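Uncharacterized protein (PDB 4W9R) is of unknown function but belongs to the putative esterases of the alpha/beta-hydrolase clan and may therefore hydrolyse esters. Local coordinates at residues V71-T80 against E91-V99; R170-V180 against E206-V217. All coordinates share one frame; numbering follows the deposited sequence.

In the fold
Both contacts belong to the alpha/beta-hydrolase part of the chain, their centres about 23 Å apart, and they share no element. Contact 1 sets the loop leaving strand 67-71 against helix 91-110; it is mostly buried, although a charged rim lies at one end, and it works through apolar packing with Phe95 at its middle. Contact 2 pairs strands 171-180 and 205-213 at one border of the central sheet. It is only partly buried: the first strand lies largely inside, while the second is the outermost of this chain. Backbone hydrogen bonds carry it, helped by a salt bridge at one end and a water at the other.

Contact 1: V71-T80 against E91-V99; sequences VYEPKQEDVT and ESARFFEFV
Phe95 pushes its ring toward Val71, whose CG1 lies at the ring edge, 4.0 Å from Phe95 CE1, while Val99 CG2 from the same helix sits over one face near the rim. Pro74 and Val79 reach the ring obliquely, Pro74 CB at 3.7 Å from Phe95 CE1 and Val79 CG1 at the CE2 carbon. The edge of the Phe98 ring also receives Val71 CG1 and has Phe95 O in its plane. This is loop-on-helix packing of the alpha/beta-hydrolase fold: the chain leaving sheet strand 67-71 folds back over the first turns of helix 91-110. With CG opposite its backbone N (chi1 -179°), Phe95 projects its ring away from the helix into this apolar pocket, which Leu128 of helix 123-128 helps to line. A large flat side chain suits the place, because it meets a branched valine, a proline ring and a second valine at once.

The segments share no conventional hydrogen bond; apolar packing and a CA-H...O contact join them. Asp78 lays its CB beside Phe95 CB, but its acid end turns to other partners: OD2 accepts the N-H of Lys75, at 3.2 Å from Lys75 N and from above the carboxylate plane, and forms a salt bridge with Arg17 of strand 17-24. Ser92 is small enough to let the loop close in, and its OG bonds to Ile89 O. Its CB approaches Thr80 O, and the backbones come nearest where Ser92 CA points its hydrogen at Asp78 O, 3.1 Å away with 157° at the hydrogen.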
loop_
_atom_site.group_PDB
_atom_site.type_symbol
_atom_site.label_atom_id
_atom_site.label_comp_id
_atom_site.label_asym_id
_atom_site.label_seq_id
_atom_site.Cartn_x
_atom_site.Cartn_y
_atom_site.Cartn_z
ATOM N N VAL B 71 10.762 -11.425 9.538
ATOM C CA VAL B 71 11.788 -11.468 10.573
ATOM C C VAL B 71 11.701 -10.184 11.387
ATOM O O VAL B 71 11.950 -9.097 10.869
ATOM C CB VAL B 71 13.204 -11.619 9.983
ATOM C CG1 VAL B 71 14.244 -11.648 11.092
ATOM C CG2 VAL B 71 13.294 -12.872 9.131
ATOM N N TYR B 72 11.338 -10.307 12.658
ATOM C CA TYR B 72 11.026 -9.132 13.464
ATOM C C TYR B 72 12.237 -8.533 14.167
ATOM O O TYR B 72 12.947 -9.217 14.906
ATOM C CB TYR B 72 9.948 -9.473 14.495
ATOM C CG TYR B 72 8.571 -9.633 13.893
ATOM C CD1 TYR B 72 8.130 -10.868 13.435
ATOM C CD2 TYR B 72 7.715 -8.547 13.776
ATOM C CE1 TYR B 72 6.873 -11.016 12.881
ATOM C CE2 TYR B 72 6.457 -8.686 13.224
ATOM C CZ TYR B 72 6.041 -9.922 12.777
ATOM O OH TYR B 72 4.788 -10.062 12.226
ATOM N N GLU B 73 12.450 -7.244 13.915
ATOM C CA GLU B 73 13.467 -6.437 14.588
ATOM C C GLU B 73 14.854 -7.070 14.639
ATOM O O GLU B 73 15.337 -7.425 15.714
ATOM C CB GLU B 73 13.009 -6.106 16.010
ATOM C CG GLU B 73 11.852 -5.119 16.067
ATOM C CD GLU B 73 11.462 -4.751 17.485
ATOM O OE1 GLU B 73 11.444 -5.651 18.351
ATOM O OE2 GLU B 73 11.178 -3.560 17.736
ATOM N N PRO B 74 15.505 -7.209 13.475
ATOM C CA PRO B 74 16.906 -7.628 13.500
ATOM C C PRO B 74 17.782 -6.484 13.998
ATOM O O PRO B 74 17.416 -5.323 13.820
ATOM C CB PRO B 74 17.199 -7.963 12.037
ATOM C CG PRO B 74 16.261 -7.093 11.267
ATOM C CD PRO B 74 15.015 -6.981 12.102
ATOM N N LYS B 75 18.910 -6.803 14.622
ATOM C CA LYS B 75 19.811 -5.772 15.122
ATOM C C LYS B 75 20.465 -5.022 13.965
ATOM O O LYS B 75 20.548 -5.538 12.850
ATOM C CB LYS B 75 20.875 -6.385 16.031
ATOM C CG LYS B 75 20.310 -7.104 17.246
ATOM C CD LYS B 75 21.418 -7.716 18.088
ATOM C CE LYS B 75 20.858 -8.419 19.315
ATOM N NZ LYS B 75 20.100 -7.483 20.191
ATOM N N GLN B 76 20.919 -3.802 14.234
ATOM C CA GLN B 76 21.532 -2.971 13.204
ATOM C C GLN B 76 22.779 -3.626 12.610
ATOM O O GLN B 76 23.009 -3.560 11.403
ATOM C CB GLN B 76 21.886 -1.596 13.770
ATOM C CG GLN B 76 22.537 -0.666 12.765
ATOM C CD GLN B 76 22.856 0.693 13.353
ATOM O OE1 GLN B 76 22.405 1.031 14.448
ATOM N NE2 GLN B 76 23.640 1.481 12.627
ATOM N N GLU B 77 23.579 -4.259 13.461
ATOM C CA GLU B 77 24.798 -4.920 13.008
ATOM C C GLU B 77 24.489 -6.159 12.172
ATOM O O GLU B 77 25.342 -6.643 11.428
ATOM C CB GLU B 77 25.681 -5.299 14.198
ATOM C CG GLU B 77 26.380 -4.121 14.861
ATOM C CD GLU B 77 27.236 -4.543 16.040
ATOM O OE1 GLU B 77 26.923 -5.579 16.664
ATOM O OE2 GLU B 77 28.226 -3.844 16.341
ATOM N N ASP B 78 23.268 -6.670 12.298
ATOM C CA ASP B 78 22.853 -7.843 11.536
ATOM C C ASP B 78 22.583 -7.509 10.072
ATOM O O ASP B 78 22.947 -8.268 9.179
ATOM C CB ASP B 78 21.601 -8.476 12.152
ATOM C CG ASP B 78 21.876 -9.148 13.484
ATOM O OD1 ASP B 78 23.041 -9.525 13.738
ATOM O OD2 ASP B 78 20.922 -9.308 14.275
ATOM N N VAL B 79 21.916 -6.386 9.834
ATOM C CA VAL B 79 21.504 -6.019 8.483
ATOM C C VAL B 79 22.441 -5.042 7.773
ATOM O O VAL B 79 22.180 -4.653 6.635
ATOM C CB VAL B 79 20.092 -5.409 8.490
ATOM C CG1 VAL B 79 19.081 -6.432 8.984
ATOM C CG2 VAL B 79 20.061 -4.160 9.354
ATOM N N THR B 80 23.521 -4.639 8.431
ATOM C CA THR B 80 24.377 -3.594 7.872
ATOM C C THR B 80 25.650 -4.124 7.220
ATOM O O THR B 80 26.447 -4.816 7.852
ATOM C CB THR B 80 24.780 -2.565 8.941
ATOM O OG1 THR B 80 23.605 -1.946 9.477
ATOM C CG2 THR B 80 25.673 -1.495 8.333
ATOM N N GLU B 91 28.608 -10.242 12.055
ATOM C CA GLU B 91 27.191 -10.278 12.406
ATOM C C GLU B 91 26.292 -10.250 11.172
ATOM O O GLU B 91 25.279 -10.951 11.117
ATOM C CB GLU B 91 26.835 -9.110 13.331
ATOM C CG GLU B 91 27.498 -9.159 14.701
ATOM C CD GLU B 91 28.814 -8.402 14.749
ATOM O OE1 GLU B 91 29.327 -8.019 13.677
ATOM O OE2 GLU B 91 29.331 -8.181 15.865
ATOM N N SER B 92 26.665 -9.441 10.186
ATOM C CA SER B 92 25.876 -9.312 8.966
ATOM C C SER B 92 25.933 -10.584 8.129
ATOM O O SER B 92 24.958 -10.945 7.471
ATOM C CB SER B 92 26.351 -8.114 8.139
ATOM O OG SER B 92 27.715 -8.248 7.785
ATOM N N ALA B 93 27.075 -11.263 8.157
ATOM C CA ALA B 93 27.236 -12.511 7.422
ATOM C C ALA B 93 26.416 -13.622 8.067
ATOM O O ALA B 93 25.834 -14.458 7.376
ATOM C CB ALA B 93 28.699 -12.905 7.351
ATOM N N ARG B 94 26.376 -13.624 9.395
ATOM C CA ARG B 94 25.617 -14.623 10.134
ATOM C C ARG B 94 24.123 -14.475 9.863
ATOM O O ARG B 94 23.425 -15.462 9.640
ATOM C CB ARG B 94 25.904 -14.517 11.634
ATOM C CG ARG B 94 27.323 -14.923 12.020
ATOM C CD ARG B 94 27.601 -14.670 13.495
ATOM N NE ARG B 94 28.875 -13.982 13.686
ATOM C CZ ARG B 94 29.077 -13.012 14.573
ATOM N NH1 ARG B 94 28.088 -12.613 15.362
ATOM N NH2 ARG B 94 30.270 -12.440 14.672
ATOM N N PHE B 95 23.639 -13.236 9.874
ATOM C CA PHE B 95 22.234 -12.975 9.584
ATOM C C PHE B 95 21.920 -13.311 8.132
ATOM O O PHE B 95 20.882 -13.904 7.831
ATOM C CB PHE B 95 21.880 -11.515 9.875
ATOM C CG PHE B 95 20.436 -11.183 9.625
ATOM C CD1 PHE B 95 19.476 -11.441 10.588
ATOM C CD2 PHE B 95 20.039 -10.614 8.425
ATOM C CE1 PHE B 95 18.147 -11.136 10.361
ATOM C CE2 PHE B 95 18.711 -10.309 8.192
ATOM C CZ PHE B 95 17.764 -10.571 9.161
ATOM N N PHE B 96 22.827 -12.923 7.240
ATOM C CA PHE B 96 22.687 -13.186 5.812
ATOM C C PHE B 96 22.469 -14.671 5.534
ATOM O O PHE B 96 21.563 -15.041 4.787
ATOM C CB PHE B 96 23.923 -12.681 5.064
ATOM C CG PHE B 96 23.839 -12.830 3.574
ATOM C CD1 PHE B 96 23.064 -11.965 2.821
ATOM C CD2 PHE B 96 24.551 -13.824 2.924
ATOM C CE1 PHE B 96 22.993 -12.096 1.448
ATOM C CE2 PHE B 96 24.483 -13.958 1.552
ATOM C CZ PHE B 96 23.702 -13.094 0.813
ATOM N N GLU B 97 23.298 -15.512 6.146
ATOM C CA GLU B 97 23.213 -16.956 5.947
ATOM C C GLU B 97 22.085 -17.586 6.762
ATOM O O GLU B 97 21.561 -18.638 6.396
ATOM C CB GLU B 97 24.546 -17.623 6.292
ATOM C CG GLU B 97 25.705 -17.188 5.405
ATOM C CD GLU B 97 26.975 -17.975 5.672
ATOM O OE1 GLU B 97 26.879 -19.108 6.187
ATOM O OE2 GLU B 97 28.070 -17.458 5.366
ATOM N N PHE B 98 21.716 -16.943 7.867
ATOM C CA PHE B 98 20.593 -17.403 8.680
ATOM C C PHE B 98 19.315 -17.480 7.852
ATOM O O PHE B 98 18.543 -18.430 7.973
ATOM C CB PHE B 98 20.387 -16.481 9.886
ATOM C CG PHE B 98 18.955 -16.384 10.340
ATOM C CD1 PHE B 98 18.353 -17.434 11.014
ATOM C CD2 PHE B 98 18.215 -15.236 10.099
ATOM C CE1 PHE B 98 17.037 -17.347 11.431
ATOM C CE2 PHE B 98 16.898 -15.141 10.515
ATOM C CZ PHE B 98 16.309 -16.198 11.183
ATOM N N VAL B 99 19.101 -16.477 7.007
ATOM C CA VAL B 99 17.938 -16.456 6.128
ATOM C C VAL B 99 18.023 -17.572 5.090
ATOM O O VAL B 99 17.080 -18.342 4.914
ATOM C CB VAL B 99 17.800 -15.101 5.407
ATOM C CG1 VAL B 99 16.592 -15.109 4.483
ATOM C CG2 VAL B 99 17.698 -13.966 6.417
#

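Contact 2: R170-V180 against E206-V217; sequences RLFYYMATADV and EYHFVDFKGSSV
Leu171 and Glu206 are joined by the first of seven backbone hydrogen bonds between the two parallel segments, which run from Glu206 N-Leu171 O, 2.8 Å long, to Phe212 N-Thr177 O. The two strands and helix 183-196 make a beta-alpha-beta crossover at the border of the alpha/beta-hydrolase sheet. The tight part is the ladder and its two faces. Beneath helix 217-232, Tyr174 lays its ring obliquely against Val210 CG2 while its OH bonds to Gln227. Small Ala176 leaves room for the Phe212 ring, whose edge takes Ala176 CB at 3.6 Å from Phe212 CE1. On the other face the rings of Tyr173 and Tyr207 run nearly parallel but barely overlap, and selenomethionine Met175 lies alongside Phe209 in an oblique Met-aromatic contact.

Beyond Phe212 the pairing slackens. Gly214, with positive phi, turns the corner, and its N-H goes to the syn lone pair of Asp179 OD1, 2.9 Å from Gly214 N. The next backbone bond, Val180 N to Ser215 O, is weak, and a water bridges Val180 O and Val217 N.

At the opposite end an acid mediates. Extended from CG anti to the backbone N (chi1 -177°), Glu206 takes Arg170 NH2 on OE1, 2.9 Å away and from above the carboxylate plane, while OE2 offers its anti lone pair to His208 NE2 at 3.0 Å. Were Glu206 replaced by an alanine, Arg170 would probably lose its acidic mate and the His208 ring the bond that fixes its rotation. One carboxylate thus ties an arginine just before the inner strand to a histidine of the border strand, and its salt bridge with Arg170 probably adds electrostatic attraction to the backbone bonds near the start of the paired strands.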
loop_
_atom_site.group_PDB
_atom_site.type_symbol
_atom_site.label_atom_id
_atom_site.label_comp_id
_atom_site.label_asym_id
_atom_site.label_seq_id
_atom_site.Cartn_x
_atom_site.Cartn_y
_atom_site.Cartn_z
ATOM N N ARG B 170 14.851 -17.341 -13.666
ATOM C CA ARG B 170 14.354 -15.969 -13.672
ATOM C C ARG B 170 14.761 -15.198 -12.422
ATOM O O ARG B 170 14.796 -15.749 -11.320
ATOM C CB ARG B 170 12.829 -15.959 -13.815
ATOM C CG ARG B 170 12.200 -14.570 -13.823
ATOM C CD ARG B 170 10.717 -14.646 -14.128
ATOM N NE ARG B 170 10.067 -13.337 -14.106
ATOM C CZ ARG B 170 9.302 -12.900 -13.111
ATOM N NH1 ARG B 170 9.086 -13.666 -12.050
ATOM N NH2 ARG B 170 8.749 -11.697 -13.178
ATOM N N LEU B 171 15.060 -13.916 -12.601
ATOM C CA LEU B 171 15.333 -13.029 -11.481
ATOM C C LEU B 171 14.550 -11.732 -11.625
ATOM O O LEU B 171 14.741 -10.984 -12.585
ATOM C CB LEU B 171 16.828 -12.729 -11.374
ATOM C CG LEU B 171 17.195 -11.673 -10.329
ATOM C CD1 LEU B 171 16.719 -12.092 -8.942
ATOM C CD2 LEU B 171 18.690 -11.407 -10.333
ATOM N N PHE B 172 13.666 -11.474 -10.668
ATOM C CA PHE B 172 12.935 -10.215 -10.628
ATOM C C PHE B 172 13.564 -9.291 -9.595
ATOM O O PHE B 172 13.540 -9.580 -8.398
ATOM C CB PHE B 172 11.458 -10.449 -10.306
ATOM C CG PHE B 172 10.640 -9.189 -10.264
ATOM C CD1 PHE B 172 10.060 -8.686 -11.418
ATOM C CD2 PHE B 172 10.450 -8.506 -9.072
ATOM C CE1 PHE B 172 9.307 -7.526 -11.385
ATOM C CE2 PHE B 172 9.698 -7.345 -9.033
ATOM C CZ PHE B 172 9.126 -6.855 -10.191
ATOM N N TYR B 173 14.129 -8.181 -10.058
ATOM C CA TYR B 173 14.755 -7.225 -9.155
ATOM C C TYR B 173 14.040 -5.881 -9.184
ATOM O O TYR B 173 13.823 -5.305 -10.250
ATOM C CB TYR B 173 16.233 -7.037 -9.502
ATOM C CG TYR B 173 16.948 -6.080 -8.576
ATOM C CD1 TYR B 173 17.394 -6.496 -7.328
ATOM C CD2 TYR B 173 17.170 -4.758 -8.944
ATOM C CE1 TYR B 173 18.043 -5.625 -6.476
ATOM C CE2 TYR B 173 17.820 -3.880 -8.097
ATOM C CZ TYR B 173 18.255 -4.319 -6.865
ATOM O OH TYR B 173 18.902 -3.448 -6.019
ATOM N N TYR B 174 13.684 -5.386 -8.003
ATOM C CA TYR B 174 13.011 -4.099 -7.880
ATOM C C TYR B 174 13.676 -3.234 -6.819
ATOM O O TYR B 174 13.787 -3.634 -5.660
ATOM C CB TYR B 174 11.532 -4.295 -7.542
ATOM C CG TYR B 174 10.748 -3.006 -7.427
ATOM C CD1 TYR B 174 10.616 -2.351 -6.209
ATOM C CD2 TYR B 174 10.137 -2.444 -8.537
ATOM C CE1 TYR B 174 9.900 -1.172 -6.102
ATOM C CE2 TYR B 174 9.417 -1.267 -8.440
ATOM C CZ TYR B 174 9.302 -0.636 -7.222
ATOM O OH TYR B 174 8.586 0.535 -7.128
HETATM N N MSE B 175 14.112 -2.044 -7.216
HETATM C CA MSE B 175 14.690 -1.096 -6.274
HETATM C C MSE B 175 13.966 0.245 -6.335
HETATM O O MSE B 175 13.703 0.769 -7.416
HETATM C CB MSE B 175 16.180 -0.902 -6.545
HETATM C CG MSE B 175 16.804 0.239 -5.755
HETATM SE SE MSE B 175 18.710 0.433 -6.097
HETATM C CE MSE B 175 19.017 2.122 -5.173
ATOM N N ALA B 176 13.644 0.790 -5.168
ATOM C CA ALA B 176 12.968 2.079 -5.092
ATOM C C ALA B 176 13.654 3.003 -4.093
ATOM O O ALA B 176 14.180 2.552 -3.075
ATOM C CB ALA B 176 11.505 1.889 -4.719
ATOM N N THR B 177 13.648 4.298 -4.393
ATOM C CA THR B 177 14.201 5.293 -3.483
ATOM C C THR B 177 13.399 6.593 -3.545
ATOM O O THR B 177 12.672 6.840 -4.508
ATOM C CB THR B 177 15.684 5.581 -3.794
ATOM O OG1 THR B 177 16.194 6.540 -2.858
ATOM C CG2 THR B 177 15.841 6.119 -5.206
ATOM N N ALA B 178 13.526 7.409 -2.505
ATOM C CA ALA B 178 12.814 8.679 -2.415
ATOM C C ALA B 178 13.756 9.752 -1.892
ATOM O O ALA B 178 14.593 9.473 -1.042
ATOM C CB ALA B 178 11.595 8.549 -1.519
ATOM N N ASP B 179 13.647 10.966 -2.421
ATOM C CA ASP B 179 14.588 12.028 -2.068
ATOM C C ASP B 179 14.183 12.962 -0.921
ATOM O O ASP B 179 15.016 13.736 -0.451
ATOM C CB ASP B 179 14.886 12.878 -3.309
ATOM C CG ASP B 179 13.668 13.625 -3.812
ATOM O OD1 ASP B 179 12.542 13.110 -3.650
ATOM O OD2 ASP B 179 13.838 14.729 -4.370
ATOM N N VAL B 180 12.941 12.900 -0.442
ATOM C CA VAL B 180 12.508 13.929 0.504
ATOM C C VAL B 180 13.010 13.639 1.914
ATOM O O VAL B 180 12.657 12.635 2.533
ATOM C CB VAL B 180 10.976 14.072 0.534
ATOM C CG1 VAL B 180 10.557 15.016 1.649
ATOM C CG2 VAL B 180 10.471 14.577 -0.805
ATOM N N GLU B 206 14.597 -9.613 -14.972
ATOM C CA GLU B 206 13.671 -8.499 -15.116
ATOM C C GLU B 206 14.026 -7.426 -14.091
ATOM O O GLU B 206 13.853 -7.621 -12.888
ATOM C CB GLU B 206 12.226 -8.967 -14.940
ATOM C CG GLU B 206 11.183 -7.883 -15.154
ATOM C CD GLU B 206 9.767 -8.421 -15.080
ATOM O OE1 GLU B 206 9.599 -9.660 -15.121
ATOM O OE2 GLU B 206 8.823 -7.609 -14.981
ATOM N N TYR B 207 14.529 -6.296 -14.579
ATOM C CA TYR B 207 15.067 -5.250 -13.716
ATOM C C TYR B 207 14.156 -4.028 -13.655
ATOM O O TYR B 207 13.743 -3.497 -14.686
ATOM C CB TYR B 207 16.461 -4.838 -14.202
ATOM C CG TYR B 207 17.122 -3.747 -13.388
ATOM C CD1 TYR B 207 16.874 -2.405 -13.653
ATOM C CD2 TYR B 207 18.010 -4.058 -12.367
ATOM C CE1 TYR B 207 17.474 -1.408 -12.914
ATOM C CE2 TYR B 207 18.623 -3.065 -11.626
ATOM C CZ TYR B 207 18.352 -1.742 -11.905
ATOM O OH TYR B 207 18.954 -0.747 -11.175
ATOM N N HIS B 208 13.858 -3.576 -12.441
ATOM C CA HIS B 208 13.050 -2.378 -12.252
ATOM C C HIS B 208 13.642 -1.456 -11.194
ATOM O O HIS B 208 13.844 -1.859 -10.049
ATOM C CB HIS B 208 11.615 -2.749 -11.865
ATOM C CG HIS B 208 10.866 -3.471 -12.941
ATOM N ND1 HIS B 208 10.367 -2.832 -14.054
ATOM C CD2 HIS B 208 10.528 -4.776 -13.071
ATOM C CE1 HIS B 208 9.754 -3.712 -14.826
ATOM N NE2 HIS B 208 9.838 -4.899 -14.252
ATOM N N PHE B 209 13.924 -0.218 -11.585
ATOM C CA PHE B 209 14.328 0.806 -10.631
ATOM C C PHE B 209 13.399 2.010 -10.711
ATOM O O PHE B 209 13.337 2.694 -11.731
ATOM C CB PHE B 209 15.770 1.250 -10.872
ATOM C CG PHE B 209 16.145 2.499 -10.125
ATOM C CD1 PHE B 209 16.209 2.500 -8.741
ATOM C CD2 PHE B 209 16.429 3.672 -10.806
ATOM C CE1 PHE B 209 16.551 3.649 -8.049
ATOM C CE2 PHE B 209 16.775 4.824 -10.120
ATOM C CZ PHE B 209 16.835 4.812 -8.740
ATOM N N VAL B 210 12.681 2.265 -9.624
ATOM C CA VAL B 210 11.736 3.369 -9.583
ATOM C C VAL B 210 12.219 4.460 -8.637
ATOM O O VAL B 210 12.390 4.233 -7.440
ATOM C CB VAL B 210 10.336 2.897 -9.149
ATOM C CG1 VAL B 210 9.373 4.070 -9.108
ATOM C CG2 VAL B 210 9.831 1.822 -10.093
ATOM N N ASP B 211 12.444 5.646 -9.187
ATOM C CA ASP B 211 12.854 6.791 -8.390
ATOM C C ASP B 211 11.640 7.644 -8.045
ATOM O O ASP B 211 11.028 8.248 -8.925
ATOM C CB ASP B 211 13.899 7.621 -9.143
ATOM C CG ASP B 211 14.300 8.878 -8.397
ATOM O OD1 ASP B 211 14.151 8.915 -7.158
ATOM O OD2 ASP B 211 14.774 9.831 -9.049
ATOM N N PHE B 212 11.300 7.704 -6.761
ATOM C CA PHE B 212 10.174 8.526 -6.339
ATOM C C PHE B 212 10.691 9.903 -5.968
ATOM O O PHE B 212 11.355 10.074 -4.947
ATOM C CB PHE B 212 9.447 7.901 -5.145
ATOM C CG PHE B 212 8.782 6.588 -5.448
ATOM C CD1 PHE B 212 9.477 5.397 -5.322
ATOM C CD2 PHE B 212 7.455 6.544 -5.840
ATOM C CE1 PHE B 212 8.864 4.188 -5.592
ATOM C CE2 PHE B 212 6.836 5.338 -6.112
ATOM C CZ PHE B 212 7.541 4.158 -5.988
ATOM N N LYS B 213 10.357 10.892 -6.787
ATOM C CA LYS B 213 10.885 12.231 -6.592
ATOM C C LYS B 213 9.793 13.138 -6.049
ATOM O O LYS B 213 8.676 13.161 -6.566
ATOM C CB LYS B 213 11.455 12.781 -7.900
ATOM C CG LYS B 213 12.322 14.019 -7.727
ATOM C CD LYS B 213 13.045 14.374 -9.017
ATOM C CE LYS B 213 13.966 13.248 -9.460
ATOM N NZ LYS B 213 14.688 13.576 -10.721
ATOM N N GLY B 214 10.119 13.876 -4.994
ATOM C CA GLY B 214 9.149 14.720 -4.327
ATOM C C GLY B 214 8.255 13.900 -3.419
ATOM O O GLY B 214 7.191 14.355 -3.000
ATOM N N SER B 215 8.693 12.682 -3.116
ATOM C CA SER B 215 7.928 11.782 -2.263
ATOM C C SER B 215 8.657 11.477 -0.961
ATOM O O SER B 215 9.879 11.323 -0.945
ATOM C CB SER B 215 7.626 10.479 -3.002
ATOM O OG SER B 215 6.962 9.558 -2.153
ATOM N N SER B 216 7.902 11.394 0.131
ATOM C CA SER B 216 8.463 10.980 1.409
ATOM C C SER B 216 8.877 9.516 1.341
ATOM O O SER B 216 8.293 8.731 0.591
ATOM C CB SER B 216 7.462 11.200 2.544
ATOM O OG SER B 216 7.298 12.579 2.823
ATOM N N VAL B 217 9.884 9.158 2.129
ATOM C CA VAL B 217 10.462 7.820 2.098
ATOM C C VAL B 217 9.451 6.721 2.414
ATOM O O VAL B 217 9.283 5.781 1.636
ATOM C CB VAL B 217 11.634 7.707 3.086
ATOM C CG1 VAL B 217 12.089 6.267 3.207
ATOM C CG2 VAL B 217 12.777 8.600 2.645
HETATM O O HOH W 1 10.800 11.298 3.843
#